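PDB 2Y0H: probable porin from Pseudomonas aeruginosa, which probably forms a water-filled channel across the outer membrane for the uptake of small solutes. Local coordinates for residues A[358-363]-A[384-389]; A[59-64]-A[86-91]; A[126-131]-A[279-284]. One frame throughout, in Å; residues are numbered along the deposited sequence.

Contact 1. Residues A[358-363]-A[384-389]. With C8E ((hydroxyethyloxy)tri(ethyloxy)octane), chain I.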
loop_
_atom_site.group_PDB
_atom_site.type_symbol
_atom_site.label_atom_id
_atom_site.label_comp_id
_atom_site.label_asym_id
_atom_site.label_seq_id
_atom_site.Cartn_x
_atom_site.Cartn_y
_atom_site.Cartn_z
ATOM N N LYS A 358 -20.666 -1.268 -17.578
ATOM C CA LYS A 358 -20.213 -2.564 -17.075
ATOM C C LYS A 358 -18.722 -2.545 -16.742
ATOM O O LYS A 358 -17.900 -2.116 -17.556
ATOM C CB LYS A 358 -20.507 -3.670 -18.102
ATOM C CG LYS A 358 -19.941 -5.045 -17.753
ATOM C CD LYS A 358 -20.497 -6.113 -18.709
ATOM C CE LYS A 358 -20.211 -7.525 -18.203
ATOM N NZ LYS A 358 -18.821 -7.943 -18.526
ATOM N N SER A 359 -18.401 -3.028 -15.543
ATOM C CA SER A 359 -17.035 -3.117 -15.009
ATOM C C SER A 359 -16.535 -1.806 -14.413
ATOM O O SER A 359 -15.447 -1.772 -13.843
ATOM C CB SER A 359 -16.019 -3.654 -16.031
ATOM O OG SER A 359 -15.484 -2.588 -16.821
ATOM N N VAL A 360 -17.305 -0.727 -14.558
ATOM C CA VAL A 360 -17.005 0.497 -13.812
ATOM C C VAL A 360 -17.189 0.242 -12.315
ATOM O O VAL A 360 -18.211 -0.296 -11.896
ATOM C CB VAL A 360 -17.911 1.672 -14.228
ATOM C CG1 VAL A 360 -17.775 2.830 -13.244
ATOM C CG2 VAL A 360 -17.582 2.117 -15.642
ATOM N N ALA A 361 -16.202 0.627 -11.515
ATOM C CA ALA A 361 -16.254 0.418 -10.078
ATOM C C ALA A 361 -16.522 1.712 -9.327
ATOM O O ALA A 361 -15.882 2.738 -9.579
ATOM C CB ALA A 361 -14.930 -0.211 -9.587
ATOM N N LEU A 362 -17.456 1.659 -8.385
ATOM C CA LEU A 362 -17.771 2.821 -7.560
ATOM C C LEU A 362 -17.369 2.528 -6.132
ATOM O O LEU A 362 -17.529 1.400 -5.659
ATOM C CB LEU A 362 -19.278 3.147 -7.611
ATOM C CG LEU A 362 -19.976 3.097 -8.980
ATOM C CD1 LEU A 362 -21.491 3.319 -8.866
ATOM C CD2 LEU A 362 -19.340 4.089 -9.933
ATOM N N LYS A 363 -16.854 3.536 -5.438
ATOM C CA LYS A 363 -16.570 3.387 -4.012
ATOM C C LYS A 363 -16.986 4.620 -3.221
ATOM O O LYS A 363 -16.544 5.729 -3.507
ATOM C CB LYS A 363 -15.086 3.078 -3.761
ATOM C CG LYS A 363 -14.780 2.745 -2.293
ATOM C CD LYS A 363 -13.281 2.631 -2.009
ATOM C CE LYS A 363 -12.703 1.327 -2.491
ATOM N NZ LYS A 363 -13.228 0.173 -1.705
ATOM N N VAL A 384 -14.518 6.768 -8.608
ATOM C CA VAL A 384 -14.940 5.946 -9.734
ATOM C C VAL A 384 -13.712 5.462 -10.489
ATOM O O VAL A 384 -12.902 6.264 -10.959
ATOM C CB VAL A 384 -15.872 6.718 -10.696
ATOM C CG1 VAL A 384 -16.264 5.850 -11.901
ATOM C CG2 VAL A 384 -17.117 7.194 -9.958
ATOM N N ASN A 385 -13.572 4.150 -10.597
ATOM C CA ASN A 385 -12.450 3.566 -11.309
ATOM C C ASN A 385 -12.914 2.873 -12.573
ATOM O O ASN A 385 -13.957 2.216 -12.582
ATOM C CB ASN A 385 -11.724 2.547 -10.425
ATOM C CG ASN A 385 -10.812 3.200 -9.412
ATOM O OD1 ASN A 385 -9.779 3.760 -9.763
ATOM N ND2 ASN A 385 -11.184 3.123 -8.147
ATOM N N TYR A 386 -12.130 2.993 -13.636
ATOM C CA TYR A 386 -12.403 2.221 -14.825
ATOM C C TYR A 386 -11.159 2.009 -15.663
ATOM O O TYR A 386 -10.348 2.919 -15.841
ATOM C CB TYR A 386 -13.490 2.883 -15.677
ATOM C CG TYR A 386 -13.751 2.116 -16.943
ATOM C CD1 TYR A 386 -14.387 0.878 -16.906
ATOM C CD2 TYR A 386 -13.354 2.617 -18.175
ATOM C CE1 TYR A 386 -14.621 0.165 -18.063
ATOM C CE2 TYR A 386 -13.585 1.910 -19.339
ATOM C CZ TYR A 386 -14.218 0.684 -19.276
ATOM O OH TYR A 386 -14.439 -0.026 -20.429
ATOM N N THR A 387 -11.017 0.801 -16.186
ATOM C CA THR A 387 -9.908 0.496 -17.072
ATOM C C THR A 387 -10.398 0.221 -18.490
ATOM O O THR A 387 -11.162 -0.714 -18.734
ATOM C CB THR A 387 -9.082 -0.683 -16.544
ATOM O OG1 THR A 387 -8.424 -0.287 -15.328
ATOM C CG2 THR A 387 -8.045 -1.130 -17.589
ATOM N N LEU A 388 -9.960 1.063 -19.414
ATOM C CA LEU A 388 -10.272 0.911 -20.827
ATOM C C LEU A 388 -9.165 0.132 -21.524
ATOM O O LEU A 388 -7.987 0.480 -21.389
ATOM C CB LEU A 388 -10.369 2.292 -21.455
ATOM C CG LEU A 388 -10.737 2.388 -22.929
ATOM C CD1 LEU A 388 -12.257 2.261 -23.087
ATOM C CD2 LEU A 388 -10.238 3.705 -23.496
ATOM N N LYS A 389 -9.522 -0.915 -22.264
ATOM C CA LYS A 389 -8.525 -1.661 -23.030
ATOM C C LYS A 389 -8.337 -1.022 -24.396
ATOM O O LYS A 389 -9.273 -0.956 -25.185
ATOM C CB LYS A 389 -8.903 -3.142 -23.183
ATOM C CG LYS A 389 -7.897 -3.919 -24.041
ATOM C CD LYS A 389 -8.047 -5.438 -23.948
ATOM C CE LYS A 389 -9.027 -5.983 -24.982
ATOM N NZ LYS A 389 -8.990 -7.475 -25.045
HETATM O O9 C8E I . -16.348 4.925 -18.856
HETATM C C10 C8E I . -16.138 4.037 -19.936
HETATM C C11 C8E I . -17.305 3.065 -20.072
HETATM O O12 C8E I . -17.035 2.141 -21.111
HETATM C C13 C8E I . -17.147 0.800 -20.668
HETATM C C14 C8E I . -17.976 -0.031 -21.645
HETATM O O15 C8E I . -18.681 -1.018 -20.921
HETATM O O HOH W 1 -12.600 -1.277 -15.054
#
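Ala361 and Asn385 form an antiparallel hydrogen-bonded pair in which the two strand segments run at 160° to each other. Asn385 O accepts from Ala361 N at 3.0 Å, and Asn385 N donates to Ala361 O at 2.9 Å. Leu362 and Val384 follow as a non-hydrogen-bonded pair. In the other direction the backbones part toward Ser359, and one water spans the gap, donating to Ser359 O and accepting from Thr387 N. Leu362 and Val384 share the face opposite Ala361 and Asn385, and Val360 joins them from the adjoining loop. Val384 points one methyl at each neighbour: CG1, anti to its backbone N (chi1 178°), lies 3.6 Å from Val360 CG1, while CG2 lies 3.8 Å from Leu362 CD2, the leucine and valine running side by side. Val360 CG2 approaches the Tyr386 ring obliquely, 3.7 Å from CD1. Ser359 OG sits at the edge of that ring, in its plane, and donates to Lys358 O at 2.6 Å. A C8E detergent molecule lies over one face of the ring, its C11 3.9 Å above the plane and offset toward the rim. Asn385 OD1 hydrogen-bonds to Arg13 of strand 7-22, where the barrel closes. The chemistry is thus two-sided: an apolar, detergent-bearing surface consistent with a porin's lipid-facing wall, and a face with Ala361 and Asn385, probably toward the lumen.

Contact 2. Residues A[59-64]-A[86-91]. With C8E ((hydroxyethyloxy)tri(ethyloxy)octane), chain N.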
loop_
_atom_site.group_PDB
_atom_site.type_symbol
_atom_site.label_atom_id
_atom_site.label_comp_id
_atom_site.label_asym_id
_atom_site.label_seq_id
_atom_site.Cartn_x
_atom_site.Cartn_y
_atom_site.Cartn_z
ATOM N N GLY A 59 2.290 6.150 -18.460
ATOM C CA GLY A 59 2.053 7.584 -18.505
ATOM C C GLY A 59 1.042 7.996 -17.448
ATOM O O GLY A 59 -0.007 7.370 -17.327
ATOM N N LEU A 60 1.352 9.033 -16.675
ATOM C CA LEU A 60 0.453 9.488 -15.612
ATOM C C LEU A 60 0.026 10.941 -15.782
ATOM O O LEU A 60 0.856 11.817 -16.050
ATOM C CB LEU A 60 1.083 9.306 -14.224
ATOM C CG LEU A 60 1.561 7.898 -13.848
ATOM C CD1 LEU A 60 2.992 7.672 -14.321
ATOM C CD2 LEU A 60 1.459 7.677 -12.345
ATOM N N LEU A 61 -1.267 11.191 -15.591
ATOM C CA LEU A 61 -1.821 12.542 -15.667
ATOM C C LEU A 61 -2.877 12.766 -14.596
ATOM O O LEU A 61 -3.843 12.012 -14.484
ATOM C CB LEU A 61 -2.415 12.817 -17.055
ATOM C CG LEU A 61 -3.050 14.198 -17.271
ATOM C CD1 LEU A 61 -1.997 15.285 -17.300
ATOM C CD2 LEU A 61 -3.866 14.221 -18.553
ATOM N N GLY A 62 -2.681 13.807 -13.801
ATOM C CA GLY A 62 -3.651 14.191 -12.798
ATOM C C GLY A 62 -4.196 15.559 -13.146
ATOM O O GLY A 62 -3.439 16.468 -13.491
ATOM N N VAL A 63 -5.508 15.711 -13.062
ATOM C CA VAL A 63 -6.141 16.959 -13.463
ATOM C C VAL A 63 -7.074 17.440 -12.376
ATOM O O VAL A 63 -7.900 16.683 -11.868
ATOM C CB VAL A 63 -6.962 16.785 -14.755
ATOM C CG1 VAL A 63 -6.075 16.338 -15.918
ATOM C CG2 VAL A 63 -8.058 15.777 -14.523
ATOM N N LYS A 64 -6.939 18.706 -12.011
ATOM C CA LYS A 64 -7.798 19.290 -10.997
ATOM C C LYS A 64 -9.110 19.672 -11.659
ATOM O O LYS A 64 -9.113 20.226 -12.749
ATOM C CB LYS A 64 -7.139 20.524 -10.395
ATOM C CG LYS A 64 -7.429 20.726 -8.933
ATOM C CD LYS A 64 -8.915 20.912 -8.701
ATOM C CE LYS A 64 -9.249 20.805 -7.217
ATOM N NZ LYS A 64 -8.681 19.554 -6.637
ATOM N N PRO A 86 -10.927 22.702 -15.904
ATOM C CA PRO A 86 -9.941 21.657 -15.581
ATOM C C PRO A 86 -8.507 22.122 -15.821
ATOM O O PRO A 86 -8.204 22.614 -16.903
ATOM C CB PRO A 86 -10.291 20.528 -16.556
ATOM C CG PRO A 86 -10.953 21.219 -17.708
ATOM C CD PRO A 86 -11.699 22.385 -17.120
ATOM N N VAL A 87 -7.637 21.963 -14.826
ATOM C CA VAL A 87 -6.243 22.382 -14.956
ATOM C C VAL A 87 -5.254 21.233 -14.738
ATOM O O VAL A 87 -5.253 20.594 -13.678
ATOM C CB VAL A 87 -5.910 23.520 -13.969
ATOM C CG1 VAL A 87 -4.421 23.813 -13.984
ATOM C CG2 VAL A 87 -6.716 24.771 -14.305
ATOM N N ASP A 88 -4.412 20.980 -15.743
ATOM C CA ASP A 88 -3.356 19.973 -15.626
ATOM C C ASP A 88 -2.566 20.201 -14.353
ATOM O O ASP A 88 -2.060 21.295 -14.099
ATOM C CB ASP A 88 -2.411 19.994 -16.830
ATOM C CG ASP A 88 -2.839 19.040 -17.928
ATOM O OD1 ASP A 88 -4.039 19.012 -18.276
ATOM O OD2 ASP A 88 -1.967 18.319 -18.456
ATOM N N ASP A 89 -2.456 19.147 -13.564
ATOM C CA ASP A 89 -1.919 19.238 -12.226
ATOM C C ASP A 89 -0.579 18.514 -12.106
ATOM O O ASP A 89 0.336 18.963 -11.408
ATOM C CB ASP A 89 -2.917 18.588 -11.279
ATOM C CG ASP A 89 -2.597 18.856 -9.857
ATOM O OD1 ASP A 89 -1.974 19.908 -9.594
ATOM O OD2 ASP A 89 -2.954 18.016 -9.010
ATOM N N TYR A 90 -0.487 17.370 -12.771
ATOM C CA TYR A 90 0.689 16.527 -12.704
ATOM C C TYR A 90 0.706 15.593 -13.905
ATOM O O TYR A 90 -0.329 15.034 -14.297
ATOM C CB TYR A 90 0.714 15.708 -11.406
ATOM C CG TYR A 90 1.858 14.715 -11.365
ATOM C CD1 TYR A 90 3.142 15.122 -11.014
ATOM C CD2 TYR A 90 1.660 13.379 -11.696
ATOM C CE1 TYR A 90 4.201 14.224 -10.987
ATOM C CE2 TYR A 90 2.712 12.471 -11.676
ATOM C CZ TYR A 90 3.979 12.901 -11.324
ATOM O OH TYR A 90 5.025 12.008 -11.296
ATOM N N SER A 91 1.875 15.450 -14.510
ATOM C CA SER A 91 2.063 14.455 -15.548
ATOM C C SER A 91 3.481 13.905 -15.474
ATOM O O SER A 91 4.409 14.590 -15.048
ATOM C CB SER A 91 1.775 15.040 -16.930
ATOM O OG SER A 91 2.689 16.062 -17.243
HETATM C C1 C8E N . -2.961 10.774 -20.246
HETATM C C2 C8E N . -2.064 9.543 -20.249
HETATM C C3 C8E N . -0.682 9.875 -19.692
HETATM C C4 C8E N . 0.255 10.486 -20.732
HETATM C C5 C8E N . 0.962 11.711 -20.149
HETATM C C6 C8E N . 2.473 11.663 -20.360
HETATM C C7 C8E N . 3.133 12.908 -19.768
HETATM C C8 C8E N . 4.026 13.638 -20.768
HETATM O O9 C8E N . 3.966 15.038 -20.550
HETATM C C10 C8E N . 5.103 15.573 -19.899
HETATM C C11 C8E N . 5.162 17.084 -20.141
#
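The backbones of strands 59-64 and 87-91 fit closely at Gly62, because two consecutive residues of the second strand, Asp89 and Tyr90, both face it. Gly62 O accepts from Asp89 N at 2.9 Å and from Tyr90 N at 3.2 Å, both donors tilted from the carbonyl plane. In return Gly62 N donates to Tyr90 O over 2.7 Å, a nearly straight bond of 169° at the hydrogen. The extra residue shifts the register by one, and regular pairing resumes with the non-hydrogen-bonded pair Val63-Asp88 and the hydrogen-bonded pair Lys64-Val87. Asp89 CB packs 3.1 Å from Gly62 O, and with CG anti to the backbone N (chi1 -169°) its carboxylate extends to a salt bridge with Arg156. The Tyr90 ring touches Leu60 only loosely and obliquely, and also meets Leu126.

On the face carrying Leu61, Val63, Asp88 and Ser91, Leu61 reaches across the strands with CD1 at 3.8 Å from Ser91 CB. The same methyl lies close to the carboxylate of Asp88, the two side chains crossing at about a right angle. A C8E detergent molecule covers part of this face, its C1 3.8 Å from Leu61 CB and its C10 3.6 Å from Ser91 OG, consistent with a surface turned to the membrane. The loose side is the end formed by Pro86, Val87 and Asp88, which are exposed; there Lys64 bends its chain away, its NZ making a weak hydrogen bond to Trp34 O. The two strands are neighbours in the wall of the 18-stranded antiparallel barrel, and the two-on-one pairing at Gly62 is a classic beta bulge.

Contact 3. Residues A[126-131]-A[279-284]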
loop_
_atom_site.group_PDB
_atom_site.type_symbol
_atom_site.label_atom_id
_atom_site.label_comp_id
_atom_site.label_asym_id
_atom_site.label_seq_id
_atom_site.Cartn_x
_atom_site.Cartn_y
_atom_site.Cartn_z
ATOM N N LEU A 126 -3.537 9.183 -8.069
ATOM C CA LEU A 126 -2.638 8.448 -8.934
ATOM C C LEU A 126 -1.739 7.560 -8.093
ATOM O O LEU A 126 -1.497 7.847 -6.929
ATOM C CB LEU A 126 -1.794 9.424 -9.760
ATOM C CG LEU A 126 -2.568 10.247 -10.784
ATOM C CD1 LEU A 126 -1.690 11.347 -11.329
ATOM C CD2 LEU A 126 -3.084 9.349 -11.903
ATOM N N PRO A 127 -1.240 6.476 -8.686
ATOM C CA PRO A 127 -0.290 5.651 -7.942
ATOM C C PRO A 127 1.025 6.380 -7.766
ATOM O O PRO A 127 1.476 7.082 -8.672
ATOM C CB PRO A 127 -0.085 4.446 -8.858
ATOM C CG PRO A 127 -0.353 4.984 -10.238
ATOM C CD PRO A 127 -1.444 6.003 -10.067
ATOM N N GLN A 128 1.626 6.223 -6.593
ATOM C CA GLN A 128 3.013 6.602 -6.383
ATOM C C GLN A 128 3.885 5.688 -7.246
ATOM O O GLN A 128 3.597 4.501 -7.376
ATOM C CB GLN A 128 3.370 6.411 -4.910
ATOM C CG GLN A 128 4.848 6.407 -4.591
ATOM C CD GLN A 128 5.117 6.130 -3.099
ATOM O OE1 GLN A 128 4.400 5.360 -2.460
ATOM N NE2 GLN A 128 6.136 6.774 -2.550
ATOM N N THR A 129 4.946 6.225 -7.834
ATOM C CA THR A 129 5.873 5.387 -8.592
ATOM C C THR A 129 7.290 5.550 -8.078
ATOM O O THR A 129 7.609 6.523 -7.394
ATOM C CB THR A 129 5.872 5.731 -10.097
ATOM O OG1 THR A 129 6.329 7.073 -10.277
ATOM C CG2 THR A 129 4.470 5.589 -10.697
ATOM N N PHE A 130 8.141 4.588 -8.413
ATOM C CA PHE A 130 9.558 4.653 -8.079
ATOM C C PHE A 130 10.344 4.413 -9.372
ATOM O O PHE A 130 9.841 3.763 -10.291
ATOM C CB PHE A 130 9.926 3.569 -7.050
ATOM C CG PHE A 130 9.385 3.815 -5.661
ATOM C CD1 PHE A 130 8.077 3.468 -5.332
ATOM C CD2 PHE A 130 10.193 4.378 -4.679
ATOM C CE1 PHE A 130 7.583 3.707 -4.069
ATOM C CE2 PHE A 130 9.701 4.606 -3.405
ATOM C CZ PHE A 130 8.393 4.270 -3.099
ATOM N N ASP A 131 11.563 4.940 -9.456
ATOM C CA ASP A 131 12.494 4.475 -10.481
ATOM C C ASP A 131 13.487 3.552 -9.803
ATOM O O ASP A 131 14.011 3.875 -8.734
ATOM C CB ASP A 131 13.244 5.622 -11.153
ATOM C CG ASP A 131 12.326 6.549 -11.924
ATOM O OD1 ASP A 131 11.229 6.110 -12.322
ATOM O OD2 ASP A 131 12.709 7.718 -12.131
ATOM N N GLY A 279 6.513 10.171 0.592
ATOM C CA GLY A 279 5.587 10.137 -0.529
ATOM C C GLY A 279 4.319 9.368 -0.195
ATOM O O GLY A 279 3.660 8.825 -1.075
ATOM N N TYR A 280 3.981 9.313 1.084
ATOM C CA TYR A 280 2.790 8.591 1.536
ATOM C C TYR A 280 2.787 7.107 1.148
ATOM O O TYR A 280 1.739 6.497 0.948
ATOM C CB TYR A 280 1.515 9.292 1.047
ATOM C CG TYR A 280 1.342 10.683 1.628
ATOM C CD1 TYR A 280 0.943 10.860 2.953
ATOM C CD2 TYR A 280 1.588 11.816 0.858
ATOM C CE1 TYR A 280 0.781 12.125 3.492
ATOM C CE2 TYR A 280 1.431 13.088 1.387
ATOM C CZ TYR A 280 1.026 13.237 2.705
ATOM O OH TYR A 280 0.869 14.499 3.235
ATOM N N THR A 281 3.975 6.537 1.032
ATOM C CA THR A 281 4.109 5.109 0.863
ATOM C C THR A 281 3.291 4.429 1.952
ATOM O O THR A 281 3.238 4.894 3.084
ATOM C CB THR A 281 5.576 4.706 0.993
ATOM O OG1 THR A 281 6.361 5.585 0.181
ATOM C CG2 THR A 281 5.785 3.271 0.531
ATOM N N THR A 282 2.639 3.337 1.599
ATOM C CA THR A 282 1.717 2.671 2.510
ATOM C C THR A 282 2.517 1.788 3.456
ATOM O O THR A 282 3.262 0.922 3.005
ATOM C CB THR A 282 0.736 1.788 1.717
ATOM O OG1 THR A 282 0.130 2.566 0.673
ATOM C CG2 THR A 282 -0.341 1.206 2.621
ATOM N N PRO A 283 2.382 2.019 4.770
ATOM C CA PRO A 283 3.029 1.138 5.748
ATOM C C PRO A 283 2.325 -0.222 5.702
ATOM O O PRO A 283 1.097 -0.279 5.751
ATOM C CB PRO A 283 2.746 1.825 7.094
ATOM C CG PRO A 283 2.073 3.136 6.776
ATOM C CD PRO A 283 1.499 3.008 5.407
ATOM N N TYR A 284 3.088 -1.298 5.577
ATOM C CA TYR A 284 2.516 -2.624 5.413
ATOM C C TYR A 284 2.096 -3.196 6.781
ATOM O O TYR A 284 2.759 -4.075 7.325
ATOM C CB TYR A 284 3.549 -3.523 4.723
ATOM C CG TYR A 284 2.998 -4.844 4.249
ATOM C CD1 TYR A 284 1.997 -4.893 3.286
ATOM C CD2 TYR A 284 3.465 -6.043 4.778
ATOM C CE1 TYR A 284 1.481 -6.113 2.852
ATOM C CE2 TYR A 284 2.963 -7.264 4.346
ATOM C CZ TYR A 284 1.973 -7.292 3.389
ATOM O OH TYR A 284 1.472 -8.502 2.962
#
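Inside the barrel, the long loop between strands 259-269 and 300-309 meets Gln128, the residue just ahead of strand 129-137, through the hydroxyl of Thr281. A loop folded inward in this way is consistent with the loop-lined, narrowed pore of porins of this family. Gln128 NE2 donates to Thr281 OG1 at 3.0 Å, with an angle of 154° at the hydrogen; the hydroxyl lies 7° out of the amide plane. The glutamine, CG anti to the backbone N (chi1 164°) and extended beyond CG, meets the threonine side chain at about a right angle. Well to the side of the Thr281 bond, Gly279 O comes within 3.5 Å of Gln128 NE2, near the spot where the glycine's bare CA leaves room for the amide. Phe130 adds a slighter touch: its CZ lies 4.1 Å from Thr281 OG1, which sits at the ring edge, near its plane.

Both polar groups have further partners that fix their rotation. Gln128 OE1 accepts from Asp121 N, and NE2 also bonds Ser153 OG; Thr281 OG1 is hydrogen-bonded with Leu277 O. The buried amide is therefore held through both its oxygen and its nitrogen. Around it, Phe130 packs on Leu150 and Ser153 of strand 143-154 and on Pro113 of strand 111-115 in the small two-stranded sheet, while Tyr280 of the loop makes a cation-pi contact with Arg124.

How the contacts relate
From the N terminus, contact 2 comes first and closes the connection from strand 51-64 to strand 87-101, a connection largely missing from the model. Contact 3 follows, joining residues 126-131 to a loop 148 residues further on, a span that includes many strands of the barrel. Contact 1 comes last, closing the hairpin of strands 361-371 and 376-389. The three are in series, without nesting or crossing. Contacts 2 and 3 touch: Leu126 packs on Gly62, and Leu60 on Pro127, linking wall and interior. Contact 1 touches neither; its nearest atoms are about 11 Å from contact 2 and about 8 Å from contact 3, and it lies beside the seam where strand 376-389 meets strand 7-22.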